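Cryptochrome DASH, chloroplastic/mitochondrial (Arabidopsis thaliana, PDB 2J4D) repairs cyclobutane pyrimidine dimers in single-stranded DNA as a photolyase carrying FAD and a folate light antenna, and may also serve as a photoreceptor. Local coordinates at residues Arg392-Asp404 with Asp445-Tyr457. Residues are numbered along the deposited sequence; the frame is centred on the assembly and turned at random.
Sequences RGRQIVCSFLVRD and DRYFSIPKQAQNY. With FAD (flavin-adenine dinucleotide), chain C.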
loop_
_atom_site.group_PDB
_atom_site.type_symbol
_atom_site.label_atom_id
_atom_site.label_comp_id
_atom_site.label_asym_id
_atom_site.label_seq_id
_atom_site.Cartn_x
_atom_site.Cartn_y
_atom_site.Cartn_z
ATOM N N ARG A 392 -13.450 -7.723 -0.985
ATOM C CA ARG A 392 -14.328 -8.851 -1.299
ATOM C C ARG A 392 -13.943 -9.428 -2.667
ATOM O O ARG A 392 -13.822 -10.637 -2.831
ATOM C CB ARG A 392 -15.789 -8.377 -1.297
ATOM C CG ARG A 392 -16.821 -9.392 -1.785
ATOM C CD ARG A 392 -16.773 -10.690 -0.998
ATOM N NE ARG A 392 -16.660 -10.453 0.440
ATOM C CZ ARG A 392 -16.639 -11.420 1.353
ATOM N NH1 ARG A 392 -16.732 -12.689 0.975
ATOM N NH2 ARG A 392 -16.507 -11.123 2.644
ATOM N N GLY A 393 -13.729 -8.551 -3.642
ATOM C CA GLY A 393 -13.352 -9.009 -4.968
ATOM C C GLY A 393 -12.029 -9.753 -4.987
ATOM O O GLY A 393 -11.899 -10.787 -5.654
ATOM N N ARG A 394 -11.041 -9.239 -4.255
ATOM C CA ARG A 394 -9.732 -9.878 -4.212
ATOM C C ARG A 394 -9.820 -11.287 -3.640
ATOM O O ARG A 394 -9.153 -12.202 -4.121
ATOM C CB ARG A 394 -8.754 -9.049 -3.368
ATOM C CG ARG A 394 -8.545 -7.641 -3.873
ATOM C CD ARG A 394 -7.442 -6.897 -3.088
ATOM N NE ARG A 394 -7.636 -5.451 -3.166
ATOM C CZ ARG A 394 -6.687 -4.543 -2.967
ATOM N NH1 ARG A 394 -5.446 -4.924 -2.680
ATOM N NH2 ARG A 394 -6.986 -3.247 -3.038
ATOM N N GLN A 395 -10.622 -11.467 -2.595
ATOM C CA GLN A 395 -10.763 -12.793 -2.010
ATOM C C GLN A 395 -11.409 -13.746 -3.025
ATOM O O GLN A 395 -11.004 -14.902 -3.161
ATOM C CB GLN A 395 -11.627 -12.735 -0.749
ATOM C CG GLN A 395 -11.067 -11.858 0.363
ATOM C CD GLN A 395 -11.894 -11.960 1.624
ATOM O OE1 GLN A 395 -11.858 -12.973 2.319
ATOM N NE2 GLN A 395 -12.660 -10.919 1.917
ATOM N N ILE A 396 -12.421 -13.253 -3.728
ATOM C CA ILE A 396 -13.126 -14.059 -4.716
ATOM C C ILE A 396 -12.248 -14.451 -5.908
ATOM O O ILE A 396 -12.138 -15.638 -6.234
ATOM C CB ILE A 396 -14.388 -13.320 -5.222
ATOM C CG1 ILE A 396 -15.355 -13.096 -4.056
ATOM C CG2 ILE A 396 -15.071 -14.130 -6.314
ATOM C CD1 ILE A 396 -16.525 -12.201 -4.387
ATOM N N VAL A 397 -11.604 -13.474 -6.551
ATOM C CA VAL A 397 -10.769 -13.797 -7.708
ATOM C C VAL A 397 -9.595 -14.689 -7.330
ATOM O O VAL A 397 -9.113 -15.470 -8.153
ATOM C CB VAL A 397 -10.251 -12.527 -8.452
ATOM C CG1 VAL A 397 -11.430 -11.715 -8.940
ATOM C CG2 VAL A 397 -9.344 -11.680 -7.549
ATOM N N CYS A 398 -9.139 -14.577 -6.084
ATOM C CA CYS A 398 -8.037 -15.413 -5.608
ATOM C C CYS A 398 -8.509 -16.868 -5.529
ATOM O O CYS A 398 -7.836 -17.794 -6.006
ATOM C CB CYS A 398 -7.575 -14.946 -4.220
ATOM S SG CYS A 398 -6.552 -16.161 -3.344
ATOM N N SER A 399 -9.666 -17.070 -4.917
ATOM C CA SER A 399 -10.220 -18.417 -4.796
ATOM C C SER A 399 -10.464 -19.009 -6.186
ATOM O O SER A 399 -10.156 -20.169 -6.442
ATOM C CB SER A 399 -11.541 -18.376 -4.015
ATOM O OG SER A 399 -12.087 -19.679 -3.872
ATOM N N PHE A 400 -11.012 -18.202 -7.089
ATOM C CA PHE A 400 -11.287 -18.674 -8.441
ATOM C C PHE A 400 -10.025 -19.155 -9.162
ATOM O O PHE A 400 -10.003 -20.242 -9.761
ATOM C CB PHE A 400 -11.940 -17.568 -9.269
ATOM C CG PHE A 400 -12.374 -18.020 -10.636
ATOM C CD1 PHE A 400 -13.565 -18.722 -10.804
ATOM C CD2 PHE A 400 -11.583 -17.762 -11.753
ATOM C CE1 PHE A 400 -13.965 -19.159 -12.067
ATOM C CE2 PHE A 400 -11.972 -18.195 -13.022
ATOM C CZ PHE A 400 -13.167 -18.896 -13.179
ATOM N N LEU A 401 -8.976 -18.343 -9.114
ATOM C CA LEU A 401 -7.730 -18.700 -9.777
ATOM C C LEU A 401 -7.120 -19.968 -9.225
ATOM O O LEU A 401 -6.668 -20.838 -9.978
ATOM C CB LEU A 401 -6.713 -17.564 -9.658
ATOM C CG LEU A 401 -5.381 -17.876 -10.349
ATOM C CD1 LEU A 401 -4.850 -16.618 -11.009
ATOM C CD2 LEU A 401 -4.380 -18.446 -9.347
ATOM N N VAL A 402 -7.104 -20.072 -7.904
ATOM C CA VAL A 402 -6.520 -21.222 -7.238
ATOM C C VAL A 402 -7.369 -22.489 -7.260
ATOM O O VAL A 402 -6.879 -23.564 -7.600
ATOM C CB VAL A 402 -6.203 -20.899 -5.754
ATOM C CG1 VAL A 402 -5.777 -22.167 -5.017
ATOM C CG2 VAL A 402 -5.109 -19.842 -5.672
ATOM N N ARG A 403 -8.638 -22.356 -6.899
ATOM C CA ARG A 403 -9.518 -23.513 -6.806
ATOM C C ARG A 403 -10.320 -23.901 -8.040
ATOM O O ARG A 403 -10.455 -25.084 -8.339
ATOM C CB ARG A 403 -10.448 -23.327 -5.606
ATOM C CG ARG A 403 -9.667 -23.104 -4.314
ATOM C CD ARG A 403 -10.524 -23.230 -3.067
ATOM N NE ARG A 403 -9.686 -23.284 -1.870
ATOM C CZ ARG A 403 -8.984 -22.254 -1.413
ATOM N NH1 ARG A 403 -9.035 -21.096 -2.053
ATOM N NH2 ARG A 403 -8.217 -22.383 -0.337
ATOM N N ASP A 404 -10.855 -22.922 -8.754
ATOM C CA ASP A 404 -11.631 -23.224 -9.946
ATOM C C ASP A 404 -10.735 -23.437 -11.156
ATOM O O ASP A 404 -10.982 -24.334 -11.962
ATOM C CB ASP A 404 -12.635 -22.107 -10.207
ATOM C CG ASP A 404 -13.698 -22.033 -9.130
ATOM O OD1 ASP A 404 -14.472 -23.009 -8.994
ATOM O OD2 ASP A 404 -13.753 -21.010 -8.412
ATOM N N ASP A 445 -8.770 -21.556 5.418
ATOM C CA ASP A 445 -8.822 -22.238 4.117
ATOM C C ASP A 445 -10.247 -22.349 3.600
ATOM O O ASP A 445 -11.001 -23.211 4.059
ATOM C CB ASP A 445 -8.286 -23.663 4.229
ATOM C CG ASP A 445 -6.809 -23.714 4.511
ATOM O OD1 ASP A 445 -6.219 -22.650 4.800
ATOM O OD2 ASP A 445 -6.238 -24.827 4.446
ATOM N N ARG A 446 -10.621 -21.530 2.627
ATOM C CA ARG A 446 -11.981 -21.635 2.133
ATOM C C ARG A 446 -12.199 -21.455 0.646
ATOM O O ARG A 446 -11.384 -20.860 -0.059
ATOM C CB ARG A 446 -12.884 -20.664 2.892
ATOM C CG ARG A 446 -12.404 -19.243 2.885
ATOM C CD ARG A 446 -13.451 -18.339 3.506
ATOM N NE ARG A 446 -14.765 -18.611 2.928
ATOM C CZ ARG A 446 -15.838 -17.847 3.100
ATOM N NH1 ARG A 446 -15.764 -16.747 3.837
ATOM N NH2 ARG A 446 -16.988 -18.186 2.530
ATOM N N TYR A 447 -13.309 -22.010 0.179
ATOM C CA TYR A 447 -13.686 -21.921 -1.218
ATOM C C TYR A 447 -14.821 -20.908 -1.325
ATOM O O TYR A 447 -15.808 -20.995 -0.590
ATOM C CB TYR A 447 -14.175 -23.277 -1.725
ATOM C CG TYR A 447 -14.714 -23.218 -3.134
ATOM C CD1 TYR A 447 -13.876 -23.409 -4.231
ATOM C CD2 TYR A 447 -16.055 -22.911 -3.375
ATOM C CE1 TYR A 447 -14.357 -23.296 -5.531
ATOM C CE2 TYR A 447 -16.546 -22.793 -4.670
ATOM C CZ TYR A 447 -15.694 -22.987 -5.743
ATOM O OH TYR A 447 -16.179 -22.881 -7.029
ATOM N N PHE A 448 -14.682 -19.944 -2.227
ATOM C CA PHE A 448 -15.732 -18.955 -2.417
ATOM C C PHE A 448 -16.625 -19.372 -3.585
ATOM O O PHE A 448 -16.165 -19.511 -4.719
ATOM C CB PHE A 448 -15.139 -17.573 -2.687
ATOM C CG PHE A 448 -14.491 -16.946 -1.485
ATOM C CD1 PHE A 448 -13.329 -17.485 -0.940
ATOM C CD2 PHE A 448 -15.044 -15.818 -0.892
ATOM C CE1 PHE A 448 -12.729 -16.907 0.180
ATOM C CE2 PHE A 448 -14.451 -15.235 0.229
ATOM C CZ PHE A 448 -13.293 -15.781 0.763
ATOM N N SER A 449 -17.901 -19.590 -3.292
ATOM C CA SER A 449 -18.868 -19.973 -4.311
ATOM C C SER A 449 -19.237 -18.728 -5.102
ATOM O O SER A 449 -19.809 -17.793 -4.554
ATOM C CB SER A 449 -20.122 -20.550 -3.652
ATOM O OG SER A 449 -21.167 -20.696 -4.600
ATOM N N ILE A 450 -18.907 -18.713 -6.388
ATOM C CA ILE A 450 -19.214 -17.557 -7.221
ATOM C C ILE A 450 -20.694 -17.191 -7.208
ATOM O O ILE A 450 -21.044 -16.018 -7.072
ATOM C CB ILE A 450 -18.728 -17.773 -8.679
ATOM C CG1 ILE A 450 -17.256 -17.366 -8.800
ATOM C CG2 ILE A 450 -19.556 -16.938 -9.650
ATOM C CD1 ILE A 450 -16.332 -18.040 -7.807
ATOM N N PRO A 451 -21.588 -18.183 -7.341
ATOM C CA PRO A 451 -23.017 -17.858 -7.329
ATOM C C PRO A 451 -23.469 -17.228 -6.017
ATOM O O PRO A 451 -24.192 -16.237 -6.019
ATOM C CB PRO A 451 -23.683 -19.210 -7.582
ATOM C CG PRO A 451 -22.727 -20.173 -6.966
ATOM C CD PRO A 451 -21.388 -19.639 -7.440
ATOM N N LYS A 452 -23.046 -17.804 -4.897
ATOM C CA LYS A 452 -23.431 -17.270 -3.596
ATOM C C LYS A 452 -22.838 -15.893 -3.360
ATOM O O LYS A 452 -23.502 -15.003 -2.833
ATOM C CB LYS A 452 -22.995 -18.210 -2.471
ATOM C CG LYS A 452 -23.779 -19.505 -2.418
ATOM C CD LYS A 452 -23.358 -20.355 -1.236
ATOM C CE LYS A 452 -24.041 -21.714 -1.278
ATOM N NZ LYS A 452 -23.463 -22.659 -0.279
ATOM N N GLN A 453 -21.578 -15.717 -3.737
ATOM C CA GLN A 453 -20.935 -14.428 -3.555
ATOM C C GLN A 453 -21.683 -13.384 -4.373
ATOM O O GLN A 453 -21.958 -12.280 -3.893
ATOM C CB GLN A 453 -19.467 -14.502 -3.984
ATOM C CG GLN A 453 -18.625 -15.411 -3.089
ATOM C CD GLN A 453 -18.508 -14.883 -1.667
ATOM O OE1 GLN A 453 -18.032 -13.770 -1.449
ATOM N NE2 GLN A 453 -18.940 -15.681 -0.695
ATOM N N ALA A 454 -22.036 -13.742 -5.605
ATOM C CA ALA A 454 -22.760 -12.816 -6.465
ATOM C C ALA A 454 -24.091 -12.439 -5.828
ATOM O O ALA A 454 -24.486 -11.275 -5.825
ATOM C CB ALA A 454 -22.993 -13.444 -7.837
ATOM N N GLN A 455 -24.773 -13.435 -5.278
ATOM C CA GLN A 455 -26.069 -13.209 -4.653
ATOM C C GLN A 455 -25.953 -12.391 -3.376
ATOM O O GLN A 455 -26.769 -11.504 -3.125
ATOM C CB GLN A 455 -26.742 -14.552 -4.356
ATOM C CG GLN A 455 -28.148 -14.443 -3.797
ATOM C CD GLN A 455 -29.043 -13.527 -4.620
ATOM O OE1 GLN A 455 -28.901 -13.427 -5.842
ATOM N NE2 GLN A 455 -29.981 -12.863 -3.951
ATOM N N ASN A 456 -24.930 -12.673 -2.576
ATOM C CA ASN A 456 -24.756 -11.949 -1.322
ATOM C C ASN A 456 -24.156 -10.563 -1.454
ATOM O O ASN A 456 -24.519 -9.659 -0.700
ATOM C CB ASN A 456 -23.894 -12.753 -0.345
ATOM C CG ASN A 456 -24.510 -14.088 0.008
ATOM O OD1 ASN A 456 -25.731 -14.240 -0.005
ATOM N ND2 ASN A 456 -23.669 -15.064 0.342
ATOM N N TYR A 457 -23.256 -10.378 -2.414
ATOM C CA TYR A 457 -22.600 -9.087 -2.545
ATOM C C TYR A 457 -22.913 -8.239 -3.772
ATOM O O TYR A 457 -22.501 -7.082 -3.839
ATOM C CB TYR A 457 -21.096 -9.295 -2.392
ATOM C CG TYR A 457 -20.770 -9.970 -1.080
ATOM C CD1 TYR A 457 -20.969 -9.306 0.131
ATOM C CD2 TYR A 457 -20.328 -11.290 -1.042
ATOM C CE1 TYR A 457 -20.737 -9.941 1.344
ATOM C CE2 TYR A 457 -20.095 -11.939 0.171
ATOM C CZ TYR A 457 -20.303 -11.256 1.359
ATOM O OH TYR A 457 -20.075 -11.883 2.565
HETATM P PA FAD C . -10.641 -0.958 4.267
HETATM O O1A FAD C . -11.075 0.453 4.316
HETATM O O2A FAD C . -11.638 -2.043 4.428
HETATM O O5B FAD C . -9.490 -1.215 5.360
HETATM C C5B FAD C . -8.733 -0.112 5.907
HETATM C C4B FAD C . -7.245 -0.471 5.833
HETATM O O4B FAD C . -7.033 -1.675 6.570
HETATM C C3B FAD C . -6.716 -0.754 4.432
HETATM O O3B FAD C . -6.430 0.430 3.705
HETATM C C2B FAD C . -5.527 -1.611 4.740
HETATM O O2B FAD C . -4.331 -0.907 4.991
HETATM C C1B FAD C . -6.008 -2.455 5.933
HETATM N N9A FAD C . -6.573 -3.777 5.586
HETATM C C8A FAD C . -7.902 -4.114 5.427
HETATM N N7A FAD C . -8.072 -5.393 5.123
HETATM C C5A FAD C . -6.798 -5.917 5.086
HETATM C C6A FAD C . -6.315 -7.218 4.811
HETATM N N6A FAD C . -7.084 -8.263 4.538
HETATM N N1A FAD C . -4.943 -7.407 4.848
HETATM C C2A FAD C . -4.108 -6.352 5.127
HETATM N N3A FAD C . -4.504 -5.086 5.398
HETATM C C4A FAD C . -5.854 -4.916 5.353
HETATM N N1 FAD C . -3.854 -4.743 0.866
HETATM C C2 FAD C . -2.774 -3.912 0.656
HETATM O O2 FAD C . -2.616 -2.905 1.322
HETATM N N3 FAD C . -1.857 -4.254 -0.350
HETATM C C4 FAD C . -1.970 -5.385 -1.156
HETATM O O4 FAD C . -1.123 -5.632 -2.035
HETATM C C4X FAD C . -3.082 -6.233 -0.934
HETATM N N5 FAD C . -3.278 -7.393 -1.700
HETATM C C5X FAD C . -4.312 -8.283 -1.400
HETATM C C6 FAD C . -4.431 -9.498 -2.086
HETATM C C7 FAD C . -5.466 -10.421 -1.810
HETATM C C7M FAD C . -5.536 -11.715 -2.584
HETATM C C8 FAD C . -6.425 -10.087 -0.786
HETATM C C8M FAD C . -7.573 -11.015 -0.420
HETATM C C9 FAD C . -6.315 -8.869 -0.088
HETATM C C9A FAD C . -5.266 -7.945 -0.374
HETATM N N10 FAD C . -5.132 -6.702 0.314
HETATM C C10 FAD C . -4.008 -5.876 0.090
HETATM C "C1'" FAD C . -5.938 -6.438 1.550
HETATM C "C2'" FAD C . -7.269 -5.682 1.363
HETATM O "O2'" FAD C . -8.037 -6.308 0.349
HETATM C "C3'" FAD C . -6.992 -4.231 0.979
HETATM O "O3'" FAD C . -6.152 -3.596 1.963
HETATM C "C4'" FAD C . -8.247 -3.346 0.866
HETATM O "O4'" FAD C . -9.113 -3.841 -0.158
HETATM C "C5'" FAD C . -7.820 -1.921 0.540
HETATM O "O5'" FAD C . -8.969 -1.075 0.453
HETATM P P FAD C . -9.537 -0.179 1.620
HETATM O O1P FAD C . -8.447 0.751 1.960
HETATM O O2P FAD C . -10.793 0.473 1.158
HETATM O O3P FAD C . -9.986 -1.138 2.803
HETATM O O HOH W 1 -13.738 -19.841 -6.090
#
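Phe448 is the main bump of this contact, its ring set into a hollow on helix 392-404 lined by Gln395, Ile396 and Ser399. CB of Ser399 meets the ring at CD1 (3.7 Å), Ile396 CG1 approaches CD2, and Gln395 O lies over one face; the guanidinium of Arg446 covers the opposite face. The backbone of Phe448 is fixed as well, since its N donates to Ser399 OG in an almost straight bond (3.1 Å, 176°). A water joins Ser399 OG, Phe448 O and Asp404 OD2, and sits over one face of the Tyr447 ring, toward its rim. The edge of that ring meets the Arg403 chain at CD, Tyr447 CD1 lying 3.6 Å from it, and its OH reaches the syn lone pair of Asp404 OD1 (2.6 Å). All this belongs to the helical FAD-binding domain of the photolyase family: Arg394 and Gln395 on helix 392-404 touch the flavin, while the loop and the nearly antiparallel helix 450-457 (169°) pack against helix 392-404. Here CD1 of Ile450 fits between Ile396, Phe400 and Asp404, and Ile396 CD1 rests on CB of Gln453. At the far end the Arg392 chain, bent at chi2 and chi3, lays CD and the guanidinium over one face of Tyr457, Arg392 CZ standing 4.2 Å from the centroid of the Tyr457 ring and off-centre. Its NH1 also donates to Gln453 OE1 (3.0 Å) and meets the edge of Phe448. An alanine in place of Arg392 would probably leave Gln453 OE1 without this donor and the Tyr457 ring without the cover on that face.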